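Takeout-like protein 1 (Epiphyas postvittana, PDB 3E8T) probably carries hydrophobic ligands in insects, enclosing a long-tailed molecule such as ubiquinone-8 in an elongated internal tunnel. Local coordinates at residues E136-V148 with F202-I214. Residues are numbered along the deposited sequence; the frame is centred on the assembly and turned at random.
Sequences EGVDHVIFKKYTV and FKNIKHFLAKVPI. With UQ8 (Ubiquinone-8), chain B.
Lys-206 NZ donates to Phe-143 O at 2.7 Å, almost head-on to the carbonyl (166°), and a water couples the same ammonium to Lys-144 NZ, whose salt-bridge partner is Glu-132. The lysine reaches there because its chain runs extended and bends only at the last torsion (chi4 58°). Further along, Ile-214 N closes a straight bond (169°) on Asp-139 O. Between these direct links water does the joining: one molecule gives protons to Val-141 O and Lys-206 O and accepts from Phe-143 N, while another bridges Val-141 N to Leu-209 O. His-140 NE2 meets a further water in the ring plane at 2.8 Å, and this water donates to Lys-211 O; Ala-210 O lies over one face of the imidazole. The apolar side has Leu-209 CD1 over the Phe-143 ring, 3.9 Å from its centroid, and Tyr-146 CD2 over one face of the obliquely turned Phe-202 ring; Tyr-146 OH bonds to Glu-195. With an alanine at Phe-202, a gap would probably open against Tyr-146 and Phe-143 lose one neighbour. Leu-209 and Ile-205 also touch ubiquinone-8, making this antiparallel helix-on-strand packing part of the ligand-tunnel wall in the takeout/JHBP fold, whose curled antiparallel sheet wraps round the long helix.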
loop_
_atom_site.group_PDB
_atom_site.type_symbol
_atom_site.label_atom_id
_atom_site.label_comp_id
_atom_site.label_asym_id
_atom_site.label_seq_id
_atom_site.Cartn_x
_atom_site.Cartn_y
_atom_site.Cartn_z
ATOM N N GLU A 136 -6.737 31.319 8.747
ATOM C CA GLU A 136 -6.668 32.422 7.810
ATOM C C GLU A 136 -7.817 32.406 6.812
ATOM O O GLU A 136 -7.823 33.218 5.878
ATOM C CB GLU A 136 -5.333 32.406 7.082
ATOM C CG GLU A 136 -4.211 32.989 7.945
ATOM C CD GLU A 136 -4.473 34.467 8.347
ATOM O OE1 GLU A 136 -5.161 35.216 7.609
ATOM O OE2 GLU A 136 -3.997 34.895 9.415
ATOM N N GLY A 137 -8.758 31.477 6.952
ATOM C CA GLY A 137 -9.917 31.453 6.067
ATOM C C GLY A 137 -9.764 30.630 4.806
ATOM O O GLY A 137 -10.621 30.732 3.917
ATOM N N VAL A 138 -8.696 29.849 4.704
ATOM C CA VAL A 138 -8.414 29.036 3.507
ATOM C C VAL A 138 -8.960 27.627 3.663
ATOM O O VAL A 138 -8.706 26.963 4.645
ATOM C CB VAL A 138 -6.911 28.976 3.248
ATOM C CG1 VAL A 138 -6.621 28.170 1.986
ATOM C CG2 VAL A 138 -6.337 30.432 3.118
ATOM N N ASP A 139 -9.717 27.185 2.676
ATOM C CA ASP A 139 -10.342 25.875 2.665
ATOM C C ASP A 139 -9.375 24.799 2.205
ATOM O O ASP A 139 -8.662 24.934 1.214
ATOM C CB ASP A 139 -11.564 25.894 1.752
ATOM C CG ASP A 139 -12.732 26.717 2.334
ATOM O OD1 ASP A 139 -12.615 27.274 3.444
ATOM O OD2 ASP A 139 -13.779 26.778 1.670
ATOM N N HIS A 140 -9.377 23.703 2.928
ATOM C CA HIS A 140 -8.583 22.507 2.621
ATOM C C HIS A 140 -9.443 21.273 2.742
ATOM O O HIS A 140 -10.334 21.227 3.595
ATOM C CB HIS A 140 -7.454 22.330 3.625
ATOM C CG HIS A 140 -6.434 23.417 3.578
ATOM N ND1 HIS A 140 -6.436 24.497 4.431
ATOM C CD2 HIS A 140 -5.351 23.568 2.782
ATOM C CE1 HIS A 140 -5.419 25.288 4.130
ATOM N NE2 HIS A 140 -4.734 24.745 3.147
ATOM N N VAL A 141 -9.107 20.238 1.977
ATOM C CA VAL A 141 -9.653 18.904 2.226
ATOM C C VAL A 141 -8.843 18.247 3.326
ATOM O O VAL A 141 -7.638 18.072 3.192
ATOM C CB VAL A 141 -9.577 18.060 0.975
ATOM C CG1 VAL A 141 -9.899 16.569 1.255
ATOM C CG2 VAL A 141 -10.513 18.604 -0.037
ATOM N N ILE A 142 -9.532 17.856 4.401
ATOM C CA ILE A 142 -8.916 17.251 5.548
ATOM C C ILE A 142 -9.350 15.780 5.636
ATOM O O ILE A 142 -10.465 15.493 5.937
ATOM C CB ILE A 142 -9.211 18.025 6.848
ATOM C CG1 ILE A 142 -8.818 19.494 6.703
ATOM C CG2 ILE A 142 -8.487 17.360 8.047
ATOM C CD1 ILE A 142 -7.325 19.717 6.432
ATOM N N PHE A 143 -8.427 14.901 5.331
ATOM C CA PHE A 143 -8.688 13.476 5.442
ATOM C C PHE A 143 -8.849 13.047 6.886
ATOM O O PHE A 143 -8.102 13.492 7.755
ATOM C CB PHE A 143 -7.530 12.685 4.850
ATOM C CG PHE A 143 -7.528 12.568 3.361
ATOM C CD1 PHE A 143 -8.409 13.241 2.562
ATOM C CD2 PHE A 143 -6.623 11.661 2.763
ATOM C CE1 PHE A 143 -8.406 13.060 1.170
ATOM C CE2 PHE A 143 -6.613 11.479 1.400
ATOM C CZ PHE A 143 -7.482 12.180 0.607
ATOM N N LYS A 144 -9.797 12.143 7.149
ATOM C CA LYS A 144 -10.138 11.735 8.497
ATOM C C LYS A 144 -9.823 10.253 8.713
ATOM O O LYS A 144 -9.001 9.903 9.609
ATOM C CB LYS A 144 -11.608 12.019 8.779
ATOM C CG LYS A 144 -11.959 13.496 8.726
ATOM C CD LYS A 144 -11.203 14.353 9.729
ATOM C CE LYS A 144 -11.633 15.812 9.644
ATOM N NZ LYS A 144 -10.957 16.653 10.724
ATOM N N LYS A 145 -10.467 9.373 7.994
ATOM C CA LYS A 145 -10.285 7.931 8.184
ATOM C C LYS A 145 -10.197 7.292 6.816
ATOM O O LYS A 145 -10.573 7.905 5.804
ATOM C CB LYS A 145 -11.489 7.323 8.956
ATOM C CG LYS A 145 -11.617 7.843 10.327
ATOM C CD LYS A 145 -12.729 7.236 11.187
ATOM C CE LYS A 145 -12.615 5.748 11.395
ATOM N NZ LYS A 145 -13.746 5.292 12.304
ATOM N N TYR A 146 -9.714 6.068 6.777
ATOM C CA TYR A 146 -9.700 5.307 5.570
ATOM C C TYR A 146 -9.927 3.849 5.840
ATOM O O TYR A 146 -9.716 3.329 6.973
ATOM C CB TYR A 146 -8.363 5.496 4.810
ATOM C CG TYR A 146 -7.204 4.861 5.517
ATOM C CD1 TYR A 146 -6.780 3.578 5.208
ATOM C CD2 TYR A 146 -6.555 5.544 6.555
ATOM C CE1 TYR A 146 -5.742 2.990 5.899
ATOM C CE2 TYR A 146 -5.503 4.958 7.237
ATOM C CZ TYR A 146 -5.110 3.692 6.895
ATOM O OH TYR A 146 -4.056 3.140 7.600
ATOM N N THR A 147 -10.318 3.151 4.777
ATOM C CA THR A 147 -10.293 1.692 4.714
ATOM C C THR A 147 -9.642 1.247 3.423
ATOM O O THR A 147 -9.746 1.950 2.427
ATOM C CB THR A 147 -11.684 1.076 4.753
ATOM O OG1 THR A 147 -12.425 1.474 3.624
ATOM C CG2 THR A 147 -12.450 1.480 6.008
ATOM N N VAL A 148 -8.943 0.123 3.459
ATOM C CA VAL A 148 -8.351 -0.424 2.272
ATOM C C VAL A 148 -8.641 -1.911 2.231
ATOM O O VAL A 148 -8.549 -2.602 3.261
ATOM C CB VAL A 148 -6.850 -0.172 2.226
ATOM C CG1 VAL A 148 -6.302 -0.526 0.876
ATOM C CG2 VAL A 148 -6.517 1.255 2.565
ATOM N N PHE A 202 -1.313 7.143 3.785
ATOM C CA PHE A 202 -2.406 7.999 4.204
ATOM C C PHE A 202 -1.923 9.216 4.964
ATOM O O PHE A 202 -2.387 10.339 4.754
ATOM C CB PHE A 202 -3.387 7.197 5.079
ATOM C CG PHE A 202 -4.554 7.986 5.565
ATOM C CD1 PHE A 202 -5.623 8.249 4.738
ATOM C CD2 PHE A 202 -4.563 8.480 6.850
ATOM C CE1 PHE A 202 -6.697 8.974 5.220
ATOM C CE2 PHE A 202 -5.628 9.209 7.309
ATOM C CZ PHE A 202 -6.686 9.433 6.489
ATOM N N LYS A 203 -1.008 9.018 5.906
ATOM C CA LYS A 203 -0.510 10.137 6.677
ATOM C C LYS A 203 0.114 11.191 5.748
ATOM O O LYS A 203 -0.059 12.390 5.947
ATOM C CB LYS A 203 0.485 9.644 7.711
ATOM C CG LYS A 203 1.059 10.691 8.606
ATOM C CD LYS A 203 2.093 10.073 9.465
ATOM C CE LYS A 203 3.362 9.848 8.681
ATOM N NZ LYS A 203 4.046 8.595 9.098
ATOM N N ASN A 204 0.863 10.760 4.734
ATOM C CA ASN A 204 1.493 11.681 3.793
ATOM C C ASN A 204 0.505 12.411 2.905
ATOM O O ASN A 204 0.617 13.636 2.712
ATOM C CB ASN A 204 2.557 10.940 3.004
ATOM C CG ASN A 204 3.855 10.817 3.789
ATOM O OD1 ASN A 204 4.665 11.742 3.808
ATOM N ND2 ASN A 204 4.068 9.684 4.440
ATOM N N ILE A 205 -0.484 11.707 2.371
ATOM C CA ILE A 205 -1.514 12.400 1.560
ATOM C C ILE A 205 -2.318 13.385 2.419
ATOM O O ILE A 205 -2.600 14.519 1.982
ATOM C CB ILE A 205 -2.456 11.443 0.836
ATOM C CG1 ILE A 205 -1.712 10.410 -0.006
ATOM C CG2 ILE A 205 -3.452 12.215 0.000
ATOM C CD1 ILE A 205 -2.658 9.192 -0.388
ATOM N N LYS A 206 -2.690 12.965 3.616
ATOM C CA LYS A 206 -3.401 13.838 4.539
ATOM C C LYS A 206 -2.624 15.113 4.822
ATOM O O LYS A 206 -3.170 16.223 4.775
ATOM C CB LYS A 206 -3.702 13.103 5.827
ATOM C CG LYS A 206 -4.334 13.932 6.886
ATOM C CD LYS A 206 -4.715 13.069 8.094
ATOM C CE LYS A 206 -5.057 13.857 9.327
ATOM N NZ LYS A 206 -6.164 14.812 9.157
ATOM N N HIS A 207 -1.353 14.972 5.116
ATOM C CA HIS A 207 -0.489 16.113 5.368
ATOM C C HIS A 207 -0.424 17.044 4.173
ATOM O O HIS A 207 -0.512 18.295 4.315
ATOM C CB HIS A 207 0.910 15.561 5.682
ATOM C CG HIS A 207 1.955 16.608 5.827
ATOM N ND1 HIS A 207 1.986 17.497 6.880
ATOM C CD2 HIS A 207 2.994 16.917 5.026
ATOM C CE1 HIS A 207 3.032 18.295 6.725
ATOM N NE2 HIS A 207 3.643 17.981 5.596
ATOM N N PHE A 208 -0.249 16.466 2.997
ATOM C CA PHE A 208 -0.134 17.272 1.768
ATOM C C PHE A 208 -1.402 18.057 1.535
ATOM O O PHE A 208 -1.389 19.287 1.311
ATOM C CB PHE A 208 0.149 16.330 0.575
ATOM C CG PHE A 208 0.067 16.996 -0.798
ATOM C CD1 PHE A 208 1.126 17.702 -1.251
ATOM C CD2 PHE A 208 -1.075 16.901 -1.610
ATOM C CE1 PHE A 208 1.089 18.322 -2.499
ATOM C CE2 PHE A 208 -1.126 17.509 -2.824
ATOM C CZ PHE A 208 -0.029 18.226 -3.267
ATOM N N LEU A 209 -2.547 17.389 1.595
ATOM C CA LEU A 209 -3.810 18.091 1.368
ATOM C C LEU A 209 -4.155 19.111 2.436
ATOM O O LEU A 209 -4.829 20.105 2.179
ATOM C CB LEU A 209 -4.964 17.115 1.160
ATOM C CG LEU A 209 -4.906 16.307 -0.105
ATOM C CD1 LEU A 209 -5.993 15.249 -0.064
ATOM C CD2 LEU A 209 -5.070 17.187 -1.357
ATOM N N ALA A 210 -3.663 18.918 3.637
ATOM C CA ALA A 210 -3.902 19.912 4.708
ATOM C C ALA A 210 -3.115 21.205 4.506
ATOM O O ALA A 210 -3.428 22.198 5.139
ATOM C CB ALA A 210 -3.607 19.303 6.099
ATOM N N LYS A 211 -2.124 21.192 3.636
ATOM C CA LYS A 211 -1.293 22.368 3.409
ATOM C C LYS A 211 -1.430 22.972 2.027
ATOM O O LYS A 211 -0.898 24.070 1.816
ATOM C CB LYS A 211 0.174 22.054 3.699
ATOM C CG LYS A 211 0.916 21.272 2.633
ATOM C CD LYS A 211 2.207 20.578 3.111
ATOM C CE LYS A 211 3.216 21.565 3.662
ATOM N NZ LYS A 211 3.689 22.607 2.649
ATOM N N VAL A 212 -2.188 22.353 1.121
ATOM C CA VAL A 212 -2.412 22.861 -0.226
ATOM C C VAL A 212 -3.883 23.262 -0.327
ATOM O O VAL A 212 -4.757 22.439 -0.158
ATOM C CB VAL A 212 -2.037 21.852 -1.309
ATOM C CG1 VAL A 212 -2.281 22.468 -2.664
ATOM C CG2 VAL A 212 -0.541 21.475 -1.174
ATOM N N PRO A 213 -4.187 24.557 -0.577
ATOM C CA PRO A 213 -5.580 24.971 -0.662
ATOM C C PRO A 213 -6.302 24.157 -1.716
ATOM O O PRO A 213 -5.753 23.914 -2.788
ATOM C CB PRO A 213 -5.484 26.436 -1.082
ATOM C CG PRO A 213 -4.130 26.868 -0.659
ATOM C CD PRO A 213 -3.252 25.674 -0.775
ATOM N N ILE A 214 -7.512 23.734 -1.423
ATOM C CA ILE A 214 -8.240 22.880 -2.341
ATOM C C ILE A 214 -8.474 23.603 -3.665
ATOM O O ILE A 214 -8.483 22.972 -4.722
ATOM C CB ILE A 214 -9.520 22.297 -1.693
ATOM C CG1 ILE A 214 -10.183 21.256 -2.596
ATOM C CG2 ILE A 214 -10.509 23.377 -1.360
ATOM C CD1 ILE A 214 -9.283 20.064 -2.919
HETATM C C45 UQ8 B . 7.303 -15.636 5.508
HETATM C C44 UQ8 B . 5.952 -16.279 5.185
HETATM C C46 UQ8 B . 6.134 -17.771 5.090
HETATM C C43 UQ8 B . 5.324 -15.742 3.913
HETATM C C42 UQ8 B . 5.400 -14.208 3.853
HETATM C C41 UQ8 B . 4.451 -13.616 4.886
HETATM C C39 UQ8 B . 3.685 -12.456 4.287
HETATM C C40 UQ8 B . 3.719 -11.066 4.920
HETATM C C38 UQ8 B . 2.885 -12.667 3.197
HETATM C C37 UQ8 B . 2.144 -11.682 2.560
HETATM C C36 UQ8 B . 1.684 -12.307 1.242
HETATM C C34 UQ8 B . 1.003 -11.315 0.318
HETATM C C35 UQ8 B . 0.747 -11.780 -0.964
HETATM C C33 UQ8 B . 0.738 -10.010 0.727
HETATM C C32 UQ8 B . 0.095 -8.996 0.025
HETATM C C31 UQ8 B . 0.603 -7.636 0.576
HETATM C C29 UQ8 B . -0.142 -6.437 0.008
HETATM C C30 UQ8 B . -1.699 -6.465 -0.115
HETATM C C28 UQ8 B . 0.568 -5.315 -0.404
HETATM C C27 UQ8 B . 0.007 -4.162 -0.941
HETATM C C26 UQ8 B . 0.843 -2.917 -0.610
HETATM C C24 UQ8 B . 0.349 -1.704 -1.405
HETATM C C25 UQ8 B . 0.542 -1.635 -2.929
HETATM C C23 UQ8 B . -0.280 -0.672 -0.743
HETATM C C22 UQ8 B . -0.784 0.507 -1.300
HETATM C C21 UQ8 B . -1.553 1.320 -0.258
HETATM C C19 UQ8 B . -2.433 2.436 -0.822
HETATM C C20 UQ8 B . -3.305 3.091 0.248
HETATM C C18 UQ8 B . -1.657 3.459 -1.663
HETATM C C17 UQ8 B . -2.562 4.611 -2.122
HETATM C C16 UQ8 B . -1.988 5.381 -3.324
HETATM C C14 UQ8 B . -2.735 6.703 -3.463
HETATM C C15 UQ8 B . -4.255 6.731 -3.214
HETATM C C13 UQ8 B . -2.067 7.884 -3.779
HETATM C C12 UQ8 B . -2.715 9.111 -3.893
HETATM C C11 UQ8 B . -2.014 10.092 -4.855
HETATM C C9 UQ8 B . -3.004 11.125 -5.425
HETATM C C10 UQ8 B . -4.297 11.221 -4.596
HETATM C C8 UQ8 B . -2.304 12.478 -5.517
HETATM C C7 UQ8 B . -2.839 13.498 -4.507
HETATM C C6 UQ8 B . -4.123 14.217 -4.983
HETATM C C1 UQ8 B . -5.184 14.391 -4.086
HETATM C C1M UQ8 B . -5.041 13.899 -2.789
HETATM C C2 UQ8 B . -6.371 15.032 -4.462
HETATM O O2 UQ8 B . -7.303 15.188 -3.668
HETATM C C3 UQ8 B . -6.513 15.521 -5.751
HETATM O O3 UQ8 B . -7.669 16.146 -6.115
HETATM C C3M UQ8 B . -7.611 17.527 -5.759
HETATM C C4 UQ8 B . -5.481 15.359 -6.668
HETATM O O4 UQ8 B . -5.640 15.848 -7.934
HETATM C C4M UQ8 B . -6.850 15.347 -8.523
HETATM C C5 UQ8 B . -4.298 14.711 -6.288
HETATM O O5 UQ8 B . -3.395 14.592 -7.121
HETATM O O HOH W 1 -2.581 26.402 2.613
HETATM O O HOH W 2 -6.777 20.633 0.352
HETATM O O HOH W 3 -6.002 16.159 4.475
HETATM O O HOH W 4 -7.964 15.693 11.114
#